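Local atomic coordinates of toll-like receptor 13 (Mus musculus, PDB entry 4Z0C), a protein that recognises bacterial 23S ribosomal RNA through its leucine-rich-repeat ectodomain and signals through MYD88 and TRAF6 to switch on NF-kappa-B and inflammation. Residues I168-H173 / L191-F196; N195-S200 / N219-T224. One frame throughout, in Å; residues are numbered along the deposited sequence.

Contact 1 of 2, residues I168-H173 / L191-F196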
loop_
_atom_site.group_PDB
_atom_site.type_symbol
_atom_site.label_atom_id
_atom_site.label_comp_id
_atom_site.label_asym_id
_atom_site.label_seq_id
_atom_site.Cartn_x
_atom_site.Cartn_y
_atom_site.Cartn_z
ATOM N N ILE A 168 -3.696 -5.813 -46.603
ATOM C CA ILE A 168 -4.476 -6.283 -47.733
ATOM C C ILE A 168 -5.444 -5.194 -48.213
ATOM O O ILE A 168 -6.224 -4.627 -47.441
ATOM C CB ILE A 168 -5.227 -7.569 -47.390
ATOM C CG1 ILE A 168 -4.219 -8.688 -47.114
ATOM C CG2 ILE A 168 -6.103 -7.987 -48.535
ATOM C CD1 ILE A 168 -4.842 -9.989 -46.643
ATOM N N MET A 169 -5.393 -4.919 -49.508
ATOM C CA MET A 169 -6.142 -3.822 -50.094
ATOM C C MET A 169 -7.199 -4.409 -51.006
ATOM O O MET A 169 -8.300 -3.877 -51.106
ATOM C CB MET A 169 -5.205 -2.917 -50.894
ATOM C CG MET A 169 -5.768 -1.549 -51.236
ATOM S SD MET A 169 -4.461 -0.359 -51.608
ATOM C CE MET A 169 -3.417 -0.524 -50.161
ATOM N N TYR A 170 -6.853 -5.511 -51.673
ATOM C CA TYR A 170 -7.779 -6.157 -52.598
ATOM C C TYR A 170 -7.925 -7.658 -52.370
ATOM O O TYR A 170 -6.969 -8.332 -52.001
ATOM C CB TYR A 170 -7.325 -5.903 -54.037
ATOM C CG TYR A 170 -7.258 -4.436 -54.368
ATOM C CD1 TYR A 170 -8.421 -3.691 -54.490
ATOM C CD2 TYR A 170 -6.037 -3.786 -54.541
ATOM C CE1 TYR A 170 -8.382 -2.347 -54.770
ATOM C CE2 TYR A 170 -5.989 -2.429 -54.833
ATOM C CZ TYR A 170 -7.172 -1.721 -54.951
ATOM O OH TYR A 170 -7.171 -0.376 -55.232
ATOM N N LEU A 171 -9.121 -8.181 -52.621
ATOM C CA LEU A 171 -9.315 -9.625 -52.639
ATOM C C LEU A 171 -8.833 -10.211 -53.969
ATOM O O LEU A 171 -8.413 -9.476 -54.860
ATOM C CB LEU A 171 -10.781 -9.998 -52.387
ATOM C CG LEU A 171 -11.336 -9.964 -50.958
ATOM C CD1 LEU A 171 -10.262 -9.573 -49.946
ATOM C CD2 LEU A 171 -12.552 -9.071 -50.859
ATOM N N ASP A 172 -8.862 -11.538 -54.078
ATOM C CA ASP A 172 -8.392 -12.235 -55.279
ATOM C C ASP A 172 -9.539 -12.600 -56.243
ATOM O O ASP A 172 -10.658 -12.878 -55.806
ATOM C CB ASP A 172 -7.604 -13.485 -54.867
ATOM C CG ASP A 172 -7.332 -14.418 -56.033
ATOM O OD1 ASP A 172 -8.179 -15.299 -56.290
ATOM O OD2 ASP A 172 -6.278 -14.272 -56.688
ATOM N N HIS A 173 -9.259 -12.615 -57.548
ATOM C CA HIS A 173 -10.315 -12.867 -58.538
ATOM C C HIS A 173 -10.083 -13.985 -59.553
ATOM O O HIS A 173 -10.515 -13.887 -60.698
ATOM C CB HIS A 173 -10.739 -11.568 -59.215
ATOM C CG HIS A 173 -11.309 -10.577 -58.254
ATOM N ND1 HIS A 173 -12.612 -10.646 -57.801
ATOM C CD2 HIS A 173 -10.746 -9.525 -57.616
ATOM C CE1 HIS A 173 -12.827 -9.668 -56.946
ATOM N NE2 HIS A 173 -11.711 -8.971 -56.814
ATOM N N LEU A 191 -8.778 -2.808 -46.833
ATOM C CA LEU A 191 -9.655 -3.294 -47.896
ATOM C C LEU A 191 -10.417 -2.198 -48.615
ATOM O O LEU A 191 -11.047 -1.360 -47.974
ATOM C CB LEU A 191 -10.679 -4.276 -47.334
ATOM C CG LEU A 191 -10.162 -5.657 -46.961
ATOM C CD1 LEU A 191 -11.282 -6.461 -46.319
ATOM C CD2 LEU A 191 -9.634 -6.346 -48.199
ATOM N N ARG A 192 -10.392 -2.244 -49.947
ATOM C CA ARG A 192 -11.166 -1.321 -50.771
ATOM C C ARG A 192 -12.406 -2.028 -51.280
ATOM O O ARG A 192 -13.309 -1.392 -51.802
ATOM C CB ARG A 192 -10.349 -0.822 -51.963
ATOM C CG ARG A 192 -9.117 -0.020 -51.603
ATOM C CD ARG A 192 -9.353 1.479 -51.673
ATOM N NE ARG A 192 -8.150 2.215 -51.289
ATOM C CZ ARG A 192 -7.163 2.529 -52.124
ATOM N NH1 ARG A 192 -6.105 3.196 -51.685
ATOM N NH2 ARG A 192 -7.228 2.165 -53.398
ATOM N N GLU A 193 -12.459 -3.345 -51.107
ATOM C CA GLU A 193 -13.572 -4.122 -51.647
ATOM C C GLU A 193 -13.979 -5.263 -50.718
ATOM O O GLU A 193 -13.179 -5.758 -49.928
ATOM C CB GLU A 193 -13.186 -4.709 -53.014
ATOM C CG GLU A 193 -12.563 -6.104 -52.904
ATOM C CD GLU A 193 -11.781 -6.535 -54.133
ATOM O OE1 GLU A 193 -10.699 -5.959 -54.386
ATOM O OE2 GLU A 193 -12.234 -7.471 -54.829
ATOM N N LEU A 194 -15.232 -5.682 -50.829
ATOM C CA LEU A 194 -15.716 -6.865 -50.133
ATOM C C LEU A 194 -16.401 -7.807 -51.126
ATOM O O LEU A 194 -17.450 -8.379 -50.837
ATOM C CB LEU A 194 -16.675 -6.481 -48.996
ATOM C CG LEU A 194 -16.011 -6.055 -47.680
ATOM C CD1 LEU A 194 -17.030 -5.584 -46.659
ATOM C CD2 LEU A 194 -15.185 -7.191 -47.112
ATOM N N ASN A 195 -15.793 -7.961 -52.297
ATOM C CA ASN A 195 -16.348 -8.787 -53.367
ATOM C C ASN A 195 -15.786 -10.211 -53.319
ATOM O O ASN A 195 -14.658 -10.456 -53.755
ATOM C CB ASN A 195 -16.037 -8.121 -54.721
ATOM C CG ASN A 195 -16.566 -8.907 -55.909
ATOM O OD1 ASN A 195 -17.246 -9.928 -55.752
ATOM N ND2 ASN A 195 -16.235 -8.441 -57.113
ATOM N N PHE A 196 -16.570 -11.158 -52.812
ATOM C CA PHE A 196 -16.073 -12.533 -52.677
ATOM C C PHE A 196 -16.526 -13.507 -53.785
ATOM O O PHE A 196 -16.584 -14.706 -53.551
ATOM C CB PHE A 196 -16.454 -13.120 -51.303
ATOM C CG PHE A 196 -15.628 -12.601 -50.158
ATOM C CD1 PHE A 196 -15.901 -11.373 -49.583
ATOM C CD2 PHE A 196 -14.585 -13.352 -49.643
ATOM C CE1 PHE A 196 -15.150 -10.898 -48.517
ATOM C CE2 PHE A 196 -13.821 -12.874 -48.579
ATOM C CZ PHE A 196 -14.111 -11.639 -48.021
#
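Glu193 reaches across from repeat LRR 7 to LRR 6 and meets two polar groups with one carboxylate. Its OE2 accepts a hydrogen bond from His173 NE2 through the syn lone pair, and imidazole and carboxylate lie nearly coplanar, 17° apart; the modelled distance of 2.5 Å is unusually short and not to be pressed. OE1 takes a weak bond from the backbone N of Leu171 and also sits at the edge of the Tyr170 ring, 3.2 Å from CD1. A backbone bond from Arg192 N to Met169 O, 2.9 Å long, ties the segments further back along the chain.

The outer side is lined by longer chains. Met169, with CG anti to its backbone N (chi1 -164°), runs beside Arg192 and lays SD over one face of the guanidinium, while the Tyr170 ring stands almost upright to that group, with OH 3.1 Å from Arg192 NH2.

Toward the interior the contact is apolar. Leu171 divides its branches: CD1 packs on Leu191 CD2 at 3.7 Å, and CD2 lies over the face of the Phe196 ring, 4.2 Å from its centroid, in a CH-pi contact. Phe145 of helix 145-152 also packs against Leu171.

Successive solenoid turns are thus joined by leucine and phenylalanine side chains inside and by the carboxylate of buried Glu193, bonded to exposed His173; two N-H donors beside this carboxylate would probably favour its ionised form.

Contact 2 of 2, residues N195-S200 / N219-T224; sequences NFSALS and NVYLKT
Asn195 and Tyr221 form a parallel beta bridge between adjacent repeats, LRR 7 and LRR 8, of the leucine-rich-repeat solenoid. The bridge brings their CA atoms to 4.4 Å and puts both side chains on one face of the short pairing, where the asparagine amide and the tyrosine ring cross with their planes 71° apart. Phe196 N continues the pairing with a hydrogen bond to Tyr221 O.

Asn195 extends its CG away from its own backbone N (chi1 180°), which brings OD1 back over the following residues in an Asx turn. This oxygen accepts twice from Ser197: the backbone N approaches from above the carbonyl plane, whereas OG, 2.9 Å away, lies in that plane on a lone pair. The two bonds hold the amide in place, and its OD1 lies against Tyr221 CB.

The serine hydroxyl is in turn close to the tyrosine ring, with Ser197 OG 3.3 Å from Tyr221 CD2. The ring lies alongside the turn, and His247 meets the same ring from outside the two segments.

On the buried side, Phe196 CD1 packs against Leu222 CD2 at 3.9 Å. CG of Leu222 is anti to its own carbonyl carbon (chi1 -55°), and this brings the end of a side chain that starts away from Phe196 back to the aromatic ring. Phe186 packs on that ring as well.

Residues 196-199 make a type I beta turn, closed by Leu199 N bonding to Phe196 O. Thr224 faces this turn, but its modelled rotation is doubtful: CG2 lies 3.0 Å from both Phe196 O and Leu199 O, too short for a methyl.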
loop_
_atom_site.group_PDB
_atom_site.type_symbol
_atom_site.label_atom_id
_atom_site.label_comp_id
_atom_site.label_asym_id
_atom_site.label_seq_id
_atom_site.Cartn_x
_atom_site.Cartn_y
_atom_site.Cartn_z
ATOM N N ASN A 195 -15.793 -7.961 -52.297
ATOM C CA ASN A 195 -16.348 -8.787 -53.367
ATOM C C ASN A 195 -15.786 -10.211 -53.319
ATOM O O ASN A 195 -14.658 -10.456 -53.755
ATOM C CB ASN A 195 -16.037 -8.121 -54.721
ATOM C CG ASN A 195 -16.566 -8.907 -55.909
ATOM O OD1 ASN A 195 -17.246 -9.928 -55.752
ATOM N ND2 ASN A 195 -16.235 -8.441 -57.113
ATOM N N PHE A 196 -16.570 -11.158 -52.812
ATOM C CA PHE A 196 -16.073 -12.533 -52.677
ATOM C C PHE A 196 -16.526 -13.507 -53.785
ATOM O O PHE A 196 -16.584 -14.706 -53.551
ATOM C CB PHE A 196 -16.454 -13.120 -51.303
ATOM C CG PHE A 196 -15.628 -12.601 -50.158
ATOM C CD1 PHE A 196 -15.901 -11.373 -49.583
ATOM C CD2 PHE A 196 -14.585 -13.352 -49.643
ATOM C CE1 PHE A 196 -15.150 -10.898 -48.517
ATOM C CE2 PHE A 196 -13.821 -12.874 -48.579
ATOM C CZ PHE A 196 -14.111 -11.639 -48.021
ATOM N N SER A 197 -16.846 -12.999 -54.973
ATOM C CA SER A 197 -17.264 -13.838 -56.116
ATOM C C SER A 197 -16.366 -15.044 -56.386
ATOM O O SER A 197 -16.808 -16.190 -56.316
ATOM C CB SER A 197 -17.322 -12.991 -57.389
ATOM O OG SER A 197 -18.419 -12.095 -57.347
ATOM N N ALA A 198 -15.092 -14.780 -56.647
ATOM C CA ALA A 198 -14.144 -15.819 -57.032
ATOM C C ALA A 198 -13.629 -16.660 -55.862
ATOM O O ALA A 198 -12.737 -17.503 -56.029
ATOM C CB ALA A 198 -12.979 -15.195 -57.774
ATOM N N LEU A 199 -14.180 -16.429 -54.676
ATOM C CA LEU A 199 -13.744 -17.154 -53.491
ATOM C C LEU A 199 -14.906 -17.924 -52.871
ATOM O O LEU A 199 -15.793 -17.342 -52.281
ATOM C CB LEU A 199 -13.123 -16.191 -52.477
ATOM C CG LEU A 199 -12.605 -16.871 -51.209
ATOM C CD1 LEU A 199 -11.534 -17.891 -51.565
ATOM C CD2 LEU A 199 -12.078 -15.850 -50.199
ATOM N N SER A 200 -14.938 -19.235 -53.045
ATOM C CA SER A 200 -16.044 -20.006 -52.489
ATOM C C SER A 200 -15.747 -20.508 -51.084
ATOM O O SER A 200 -14.834 -21.312 -50.880
ATOM C CB SER A 200 -16.399 -21.174 -53.398
ATOM O OG SER A 200 -17.321 -20.767 -54.393
ATOM N N ASN A 219 -18.246 -1.958 -53.326
ATOM C CA ASN A 219 -18.162 -3.209 -54.058
ATOM C C ASN A 219 -18.314 -4.410 -53.121
ATOM O O ASN A 219 -17.321 -4.943 -52.633
ATOM C CB ASN A 219 -16.796 -3.253 -54.736
ATOM C CG ASN A 219 -16.844 -3.817 -56.127
ATOM O OD1 ASN A 219 -17.775 -4.536 -56.495
ATOM N ND2 ASN A 219 -15.829 -3.496 -56.918
ATOM N N VAL A 220 -19.544 -4.848 -52.874
ATOM C CA VAL A 220 -19.783 -5.898 -51.887
ATOM C C VAL A 220 -20.535 -7.077 -52.481
ATOM O O VAL A 220 -21.582 -6.903 -53.099
ATOM C CB VAL A 220 -20.630 -5.380 -50.716
ATOM C CG1 VAL A 220 -20.792 -6.475 -49.673
ATOM C CG2 VAL A 220 -20.002 -4.137 -50.098
ATOM N N TYR A 221 -20.018 -8.283 -52.294
ATOM C CA TYR A 221 -20.699 -9.457 -52.812
ATOM C C TYR A 221 -20.473 -10.661 -51.921
ATOM O O TYR A 221 -19.361 -11.194 -51.855
ATOM C CB TYR A 221 -20.223 -9.777 -54.234
ATOM C CG TYR A 221 -21.017 -10.879 -54.907
ATOM C CD1 TYR A 221 -22.208 -10.595 -55.576
ATOM C CD2 TYR A 221 -20.577 -12.203 -54.878
ATOM C CE1 TYR A 221 -22.942 -11.597 -56.194
ATOM C CE2 TYR A 221 -21.305 -13.215 -55.500
ATOM C CZ TYR A 221 -22.487 -12.903 -56.158
ATOM O OH TYR A 221 -23.217 -13.897 -56.773
ATOM N N LEU A 222 -21.551 -11.128 -51.294
ATOM C CA LEU A 222 -21.442 -12.148 -50.253
ATOM C C LEU A 222 -22.304 -13.402 -50.492
ATOM O O LEU A 222 -22.402 -14.253 -49.605
ATOM C CB LEU A 222 -21.785 -11.535 -48.885
ATOM C CG LEU A 222 -21.013 -10.295 -48.398
ATOM C CD1 LEU A 222 -21.574 -9.831 -47.066
ATOM C CD2 LEU A 222 -19.508 -10.539 -48.294
ATOM N N LYS A 223 -22.944 -13.496 -51.664
ATOM C CA LYS A 223 -23.761 -14.665 -52.056
ATOM C C LYS A 223 -23.038 -15.972 -51.824
ATOM O O LYS A 223 -23.596 -16.966 -51.335
ATOM C CB LYS A 223 -24.116 -14.574 -53.546
ATOM C CG LYS A 223 -24.275 -15.928 -54.250
ATOM C CD LYS A 223 -25.724 -16.360 -54.366
ATOM C CE LYS A 223 -25.981 -17.024 -55.710
ATOM N NZ LYS A 223 -27.238 -16.540 -56.355
ATOM N N THR A 224 -21.759 -15.929 -52.149
ATOM C CA THR A 224 -20.876 -17.063 -52.066
ATOM C C THR A 224 -20.571 -17.533 -50.620
ATOM O O THR A 224 -19.868 -18.534 -50.421
ATOM C CB THR A 224 -19.596 -16.711 -52.830
ATOM O OG1 THR A 224 -19.084 -17.873 -53.479
ATOM C CG2 THR A 224 -18.573 -16.180 -51.896
#

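How the contacts relate
Contacts 1 and 2 are consecutive steps along the solenoid, joining LRR 6 to LRR 7 and LRR 7 to LRR 8, with centres about 9 Å apart. In chain order 168-173 comes first, then 191-196, then 195-200 and finally 219-224. Asn195 and Phe196 belong to both contacts, so LRR 7 meets LRR 6 and LRR 8 through the same two residues. Strand 194-195 pairs in parallel with strand 220-221, and Leu194 probably bonds through its backbone to Asn219 and Tyr221. Ala198 CB packs against the backbone of Asp172 and His173. The nearest atoms of contact 1 and contact 2 lie about 18 Å and about 27 Å, respectively, from the bound RNA, placing both in the ectodomain scaffold, away from direct RNA binding.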